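Local coordinates for protein endo-b-1,4-glucanase (Nasutitermes takasagoensis, PDB 1KS8) that probably hydrolyses internal beta-1,4-glucosidic linkages of cellulose and related beta-glucans as a family 9 glycoside hydrolase with an (alpha/alpha)6 catalytic domain, at residues S279-L284 against A311-E316; F79-S84 against L428-Y433. All coordinates share one frame; numbering follows the deposited sequence.

Contact 1. Residues S279-L284 against A311-E316; sequences SYVNYL and AFIMLE
Val281 and Met314 form the middle of this helix-to-helix contact in the (alpha/alpha)6 fold. It joins two helices that follow one another in the chain, 271-286 and 303-319. Their axes over the two segments come within 10.5 Å and their directions differ by 130°, so they run roughly antiparallel with a marked tilt. The closest CA pair, Val281 CA and Met314 CA, is 6.5 Å apart.

All of the packing is apolar, and it divides into an aromatic and an aliphatic part. On the aromatic side, Tyr280 turns the edge of its ring to Ile313, whose CG2 lies near the ring plane, 4.4 Å from Tyr280 CD2. One face of the same ring carries CG of Leu284 from the next helical turn, displaced toward the rim. Beyond the two segments Tyr280 and Ile313 both touch Ser258 of helix 257-268.

The aliphatic side depends on Met314, which also touches Phe330 of helix 324-341. Val281 places CG1 anti to its N (chi1 175°), and that methyl meets Met314 CG at 3.7 Å, while Val281 CG2 approaches Ile313 CG2. Both methionine torsions beyond CB are near 180°, chi3 being -163°, which carries its terminal methyl past Val281 to the next turn: Met314 CE is 3.9 Å from Leu284 CD1 and 4.0 Å from Leu284 CB.

Contact 2. Residues F79-S84 against L428-Y433; sequences FEAGYS and LVALGY
Val429 lays its CG1 methyl over the backbone of Gly82, 3.4 Å from Gly82 O and 3.7 Å from Gly82 CA. The torsion explains the placement: with chi1 at 174°, CG1 lies opposite the valine's own N, which brings this methyl over Gly82. Val429 also touches Tyr5 and Lys6 of helix 5-18, and so it contacts two elements.

Backbone is brought close to backbone here. Gly82 CA and Ala430 CA are 4.0 Å apart, and Gly82 CA is 3.7 Å from Ala430 N. Such proximity is consistent with the absence of a side chain on Gly82, where a CB would lie close to Ala430 N and Val429 CB, and with the small one of Ala430, whose CB sits 3.8 Å from Gly82 N. The methyl of Ala81 adds a looser contact with the same CB at the partly exposed border. The contacts between the two segments are all of van der Waals kind.

Phe79 approaches Ala430 from another side. It offers a ring edge, with Phe79 CD1 4.2 Å from Ala430 CB and the methyl near the ring plane. Phe79 has left helical geometry (phi -130°) after helix 62-78, yet it is also the N-cap of helix 80-85, so one residue ends the first helix and caps the second, one turn ahead of Gly82.

Across from it, helix 415-430 is ending. Tyr433 N bonds to Leu428 O at 3.0 Å and Gly432 N to Val429 O at 3.0 Å, while Gly432 has positive phi (79°). This is a Schellman motif, ending helix 415-430 of the (alpha/alpha)6 domain just after the turn whose Val429 and Ala430 pack on the junction of helices 62-78 and 80-85.

Both contacts are largely buried and apolar, with centres about 19 Å apart, yet they are built differently. Contact 1 pairs the side chains of two continuous helices; contact 2 joins a helix start to a helix end through glycine and alanine, and its border reaches the surface. Both segments of contact 1 fall in the chain between those of contact 2. Helix 303-319 links them: Phe79 CE2 packs 3.6 Å from Phe312 CE1, and Leu315 CD2 meets Leu431 CD1 at 3.9 Å. The side chains of Tyr280 and Ile313 lie about 11 Å from those of the calcium ligands Asp254 and Asp213 respectively, though no calcium is bound here; contact 2 lies away from the known sites.

Contact 1. Residues S279-L284 against A311-E316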
loop_
_atom_site.group_PDB
_atom_site.type_symbol
_atom_site.label_atom_id
_atom_site.label_comp_id
_atom_site.label_asym_id
_atom_site.label_seq_id
_atom_site.Cartn_x
_atom_site.Cartn_y
_atom_site.Cartn_z
ATOM N N SER A 279 0.767 2.423 24.169
ATOM C CA SER A 279 1.095 1.090 24.650
ATOM C C SER A 279 1.748 0.262 23.551
ATOM O O SER A 279 2.740 -0.430 23.786
ATOM C CB SER A 279 -0.166 0.385 25.145
ATOM O OG SER A 279 0.138 -0.909 25.634
ATOM N N TYR A 280 1.189 0.339 22.346
ATOM C CA TYR A 280 1.720 -0.411 21.214
ATOM C C TYR A 280 3.102 0.084 20.798
ATOM O O TYR A 280 4.029 -0.709 20.630
ATOM C CB TYR A 280 0.764 -0.316 20.022
ATOM C CG TYR A 280 1.294 -0.977 18.768
ATOM C CD1 TYR A 280 1.535 -2.350 18.729
ATOM C CD2 TYR A 280 1.569 -0.225 17.626
ATOM C CE1 TYR A 280 2.042 -2.961 17.578
ATOM C CE2 TYR A 280 2.075 -0.826 16.472
ATOM C CZ TYR A 280 2.310 -2.190 16.458
ATOM O OH TYR A 280 2.826 -2.785 15.327
ATOM N N VAL A 281 3.239 1.394 20.624
ATOM C CA VAL A 281 4.521 1.956 20.221
ATOM C C VAL A 281 5.605 1.680 21.255
ATOM O O VAL A 281 6.715 1.281 20.900
ATOM C CB VAL A 281 4.414 3.478 19.977
ATOM C CG1 VAL A 281 5.794 4.052 19.683
ATOM C CG2 VAL A 281 3.478 3.750 18.802
ATOM N N ASN A 282 5.289 1.883 22.531
ATOM C CA ASN A 282 6.261 1.639 23.591
ATOM C C ASN A 282 6.712 0.187 23.550
ATOM O O ASN A 282 7.889 -0.112 23.747
ATOM C CB ASN A 282 5.656 1.965 24.960
ATOM C CG ASN A 282 5.469 3.458 25.177
ATOM O OD1 ASN A 282 4.816 3.880 26.136
ATOM N ND2 ASN A 282 6.046 4.265 24.294
ATOM N N TYR A 283 5.771 -0.715 23.287
ATOM C CA TYR A 283 6.084 -2.134 23.198
ATOM C C TYR A 283 7.072 -2.401 22.066
ATOM O O TYR A 283 8.041 -3.138 22.237
ATOM C CB TYR A 283 4.818 -2.955 22.951
ATOM C CG TYR A 283 5.133 -4.385 22.586
ATOM C CD1 TYR A 283 5.639 -5.269 23.537
ATOM C CD2 TYR A 283 5.007 -4.831 21.271
ATOM C CE1 TYR A 283 6.019 -6.558 23.189
ATOM C CE2 TYR A 283 5.384 -6.121 20.910
ATOM C CZ TYR A 283 5.892 -6.976 21.873
ATOM O OH TYR A 283 6.296 -8.242 21.519
ATOM N N LEU A 284 6.817 -1.810 20.903
ATOM C CA LEU A 284 7.703 -2.000 19.762
ATOM C C LEU A 284 9.114 -1.516 20.070
ATOM O O LEU A 284 10.089 -2.218 19.814
ATOM C CB LEU A 284 7.173 -1.250 18.536
ATOM C CG LEU A 284 5.882 -1.752 17.888
ATOM C CD1 LEU A 284 5.530 -0.840 16.722
ATOM C CD2 LEU A 284 6.056 -3.195 17.411
ATOM N N ALA A 311 7.071 2.372 11.698
ATOM C CA ALA A 311 7.657 3.707 11.725
ATOM C C ALA A 311 6.589 4.754 11.421
ATOM O O ALA A 311 6.549 5.811 12.053
ATOM C CB ALA A 311 8.801 3.812 10.715
ATOM N N PHE A 312 5.715 4.467 10.460
ATOM C CA PHE A 312 4.676 5.431 10.130
ATOM C C PHE A 312 3.687 5.601 11.277
ATOM O O PHE A 312 3.242 6.714 11.552
ATOM C CB PHE A 312 3.919 5.035 8.864
ATOM C CG PHE A 312 2.981 6.102 8.388
ATOM C CD1 PHE A 312 3.470 7.351 8.018
ATOM C CD2 PHE A 312 1.608 5.886 8.367
ATOM C CE1 PHE A 312 2.606 8.375 7.639
ATOM C CE2 PHE A 312 0.735 6.907 7.988
ATOM C CZ PHE A 312 1.236 8.151 7.625
ATOM N N ILE A 313 3.334 4.506 11.944
ATOM C CA ILE A 313 2.419 4.597 13.076
ATOM C C ILE A 313 3.065 5.471 14.148
ATOM O O ILE A 313 2.394 6.277 14.790
ATOM C CB ILE A 313 2.095 3.198 13.659
ATOM C CG1 ILE A 313 1.169 2.443 12.698
ATOM C CG2 ILE A 313 1.435 3.329 15.032
ATOM C CD1 ILE A 313 -0.186 3.111 12.472
ATOM N N MET A 314 4.374 5.323 14.328
ATOM C CA MET A 314 5.094 6.117 15.319
ATOM C C MET A 314 5.076 7.596 14.953
ATOM O O MET A 314 4.913 8.456 15.820
ATOM C CB MET A 314 6.539 5.636 15.440
ATOM C CG MET A 314 6.672 4.284 16.108
ATOM S SD MET A 314 8.392 3.797 16.289
ATOM C CE MET A 314 8.203 2.043 16.583
ATOM N N LEU A 315 5.247 7.891 13.668
ATOM C CA LEU A 315 5.238 9.273 13.206
ATOM C C LEU A 315 3.847 9.883 13.385
ATOM O O LEU A 315 3.715 11.062 13.726
ATOM C CB LEU A 315 5.687 9.334 11.743
ATOM C CG LEU A 315 7.186 9.049 11.583
ATOM C CD1 LEU A 315 7.509 8.666 10.144
ATOM C CD2 LEU A 315 7.978 10.274 12.010
ATOM N N GLU A 316 2.811 9.076 13.172
ATOM C CA GLU A 316 1.441 9.552 13.341
ATOM C C GLU A 316 1.167 9.776 14.825
ATOM O O GLU A 316 0.472 10.721 15.205
ATOM C CB GLU A 316 0.447 8.534 12.769
ATOM C CG GLU A 316 0.308 8.600 11.255
ATOM C CD GLU A 316 -0.549 9.766 10.804
ATOM O OE1 GLU A 316 -0.434 10.183 9.632
ATOM O OE2 GLU A 316 -1.353 10.262 11.622
#

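Contact 2. Residues F79-S84 against L428-Y433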
loop_
_atom_site.group_PDB
_atom_site.type_symbol
_atom_site.label_atom_id
_atom_site.label_comp_id
_atom_site.label_asym_id
_atom_site.label_seq_id
_atom_site.Cartn_x
_atom_site.Cartn_y
_atom_site.Cartn_z
ATOM N N PHE A 79 1.141 14.871 5.850
ATOM C CA PHE A 79 2.496 15.342 5.593
ATOM C C PHE A 79 2.654 15.900 4.185
ATOM O O PHE A 79 3.656 15.663 3.507
ATOM C CB PHE A 79 3.471 14.189 5.852
ATOM C CG PHE A 79 3.333 13.598 7.228
ATOM C CD1 PHE A 79 3.773 14.297 8.351
ATOM C CD2 PHE A 79 2.698 12.373 7.411
ATOM C CE1 PHE A 79 3.578 13.786 9.637
ATOM C CE2 PHE A 79 2.499 11.854 8.689
ATOM C CZ PHE A 79 2.939 12.562 9.805
ATOM N N GLU A 80 1.652 16.662 3.758
ATOM C CA GLU A 80 1.654 17.274 2.439
ATOM C C GLU A 80 2.901 18.134 2.249
ATOM O O GLU A 80 3.465 18.198 1.156
ATOM C CB GLU A 80 0.399 18.135 2.261
ATOM C CG GLU A 80 0.221 18.673 0.853
ATOM C CD GLU A 80 -1.022 19.524 0.702
ATOM O OE1 GLU A 80 -1.310 19.956 -0.433
ATOM O OE2 GLU A 80 -1.710 19.764 1.717
ATOM N N ALA A 81 3.330 18.794 3.321
ATOM C CA ALA A 81 4.509 19.650 3.267
ATOM C C ALA A 81 5.742 18.863 2.838
ATOM O O ALA A 81 6.642 19.407 2.200
ATOM C CB ALA A 81 4.748 20.299 4.625
ATOM N N GLY A 82 5.784 17.583 3.197
ATOM C CA GLY A 82 6.914 16.748 2.830
ATOM C C GLY A 82 6.971 16.573 1.328
ATOM O O GLY A 82 8.037 16.659 0.720
ATOM N N TYR A 83 5.813 16.319 0.727
ATOM C CA TYR A 83 5.726 16.155 -0.716
ATOM C C TYR A 83 6.080 17.471 -1.403
ATOM O O TYR A 83 6.828 17.487 -2.378
ATOM C CB TYR A 83 4.312 15.726 -1.115
ATOM C CG TYR A 83 4.055 14.240 -0.983
ATOM C CD1 TYR A 83 4.327 13.373 -2.039
ATOM C CD2 TYR A 83 3.536 13.704 0.195
ATOM C CE1 TYR A 83 4.082 12.008 -1.929
ATOM C CE2 TYR A 83 3.290 12.336 0.314
ATOM C CZ TYR A 83 3.562 11.497 -0.752
ATOM O OH TYR A 83 3.302 10.146 -0.654
ATOM N N SER A 84 5.545 18.576 -0.892
ATOM C CA SER A 84 5.822 19.880 -1.484
ATOM C C SER A 84 7.300 20.242 -1.413
ATOM O O SER A 84 7.866 20.747 -2.382
ATOM C CB SER A 84 4.990 20.963 -0.796
ATOM O OG SER A 84 3.626 20.848 -1.161
ATOM N N LEU A 428 9.203 12.427 7.372
ATOM C CA LEU A 428 10.567 12.811 7.718
ATOM C C LEU A 428 10.957 14.104 7.013
ATOM O O LEU A 428 11.619 14.957 7.600
ATOM C CB LEU A 428 11.542 11.688 7.361
ATOM C CG LEU A 428 11.367 10.426 8.214
ATOM C CD1 LEU A 428 12.285 9.324 7.703
ATOM C CD2 LEU A 428 11.667 10.740 9.676
ATOM N N VAL A 429 10.539 14.257 5.760
ATOM C CA VAL A 429 10.848 15.473 5.019
ATOM C C VAL A 429 10.107 16.653 5.644
ATOM O O VAL A 429 10.672 17.738 5.802
ATOM C CB VAL A 429 10.439 15.361 3.533
ATOM C CG1 VAL A 429 10.644 16.701 2.837
ATOM C CG2 VAL A 429 11.263 14.282 2.846
ATOM N N ALA A 430 8.846 16.434 6.012
ATOM C CA ALA A 430 8.034 17.486 6.617
ATOM C C ALA A 430 8.628 17.966 7.937
ATOM O O ALA A 430 8.483 19.134 8.306
ATOM C CB ALA A 430 6.611 16.983 6.840
ATOM N N LEU A 431 9.296 17.057 8.640
ATOM C CA LEU A 431 9.912 17.368 9.925
ATOM C C LEU A 431 11.295 18.000 9.773
ATOM O O LEU A 431 11.925 18.371 10.766
ATOM C CB LEU A 431 10.008 16.095 10.771
ATOM C CG LEU A 431 8.669 15.470 11.180
ATOM C CD1 LEU A 431 8.897 14.070 11.725
ATOM C CD2 LEU A 431 7.984 16.348 12.217
ATOM N N GLY A 432 11.764 18.122 8.533
ATOM C CA GLY A 432 13.064 18.721 8.280
ATOM C C GLY A 432 14.259 17.815 8.527
ATOM O O GLY A 432 15.385 18.294 8.679
ATOM N N TYR A 433 14.020 16.507 8.560
ATOM C CA TYR A 433 15.083 15.534 8.795
ATOM C C TYR A 433 15.960 15.315 7.566
ATOM O O TYR A 433 15.708 15.879 6.502
ATOM C CB TYR A 433 14.475 14.200 9.239
ATOM C CG TYR A 433 13.959 14.198 10.661
ATOM C CD1 TYR A 433 13.355 15.330 11.211
ATOM C CD2 TYR A 433 14.056 13.056 11.454
ATOM C CE1 TYR A 433 12.864 15.325 12.515
ATOM C CE2 TYR A 433 13.566 13.040 12.758
ATOM C CZ TYR A 433 12.972 14.178 13.281
ATOM O OH TYR A 433 12.487 14.168 14.570
ATOM O OXT TYR A 433 16.930 14.540 7.700
#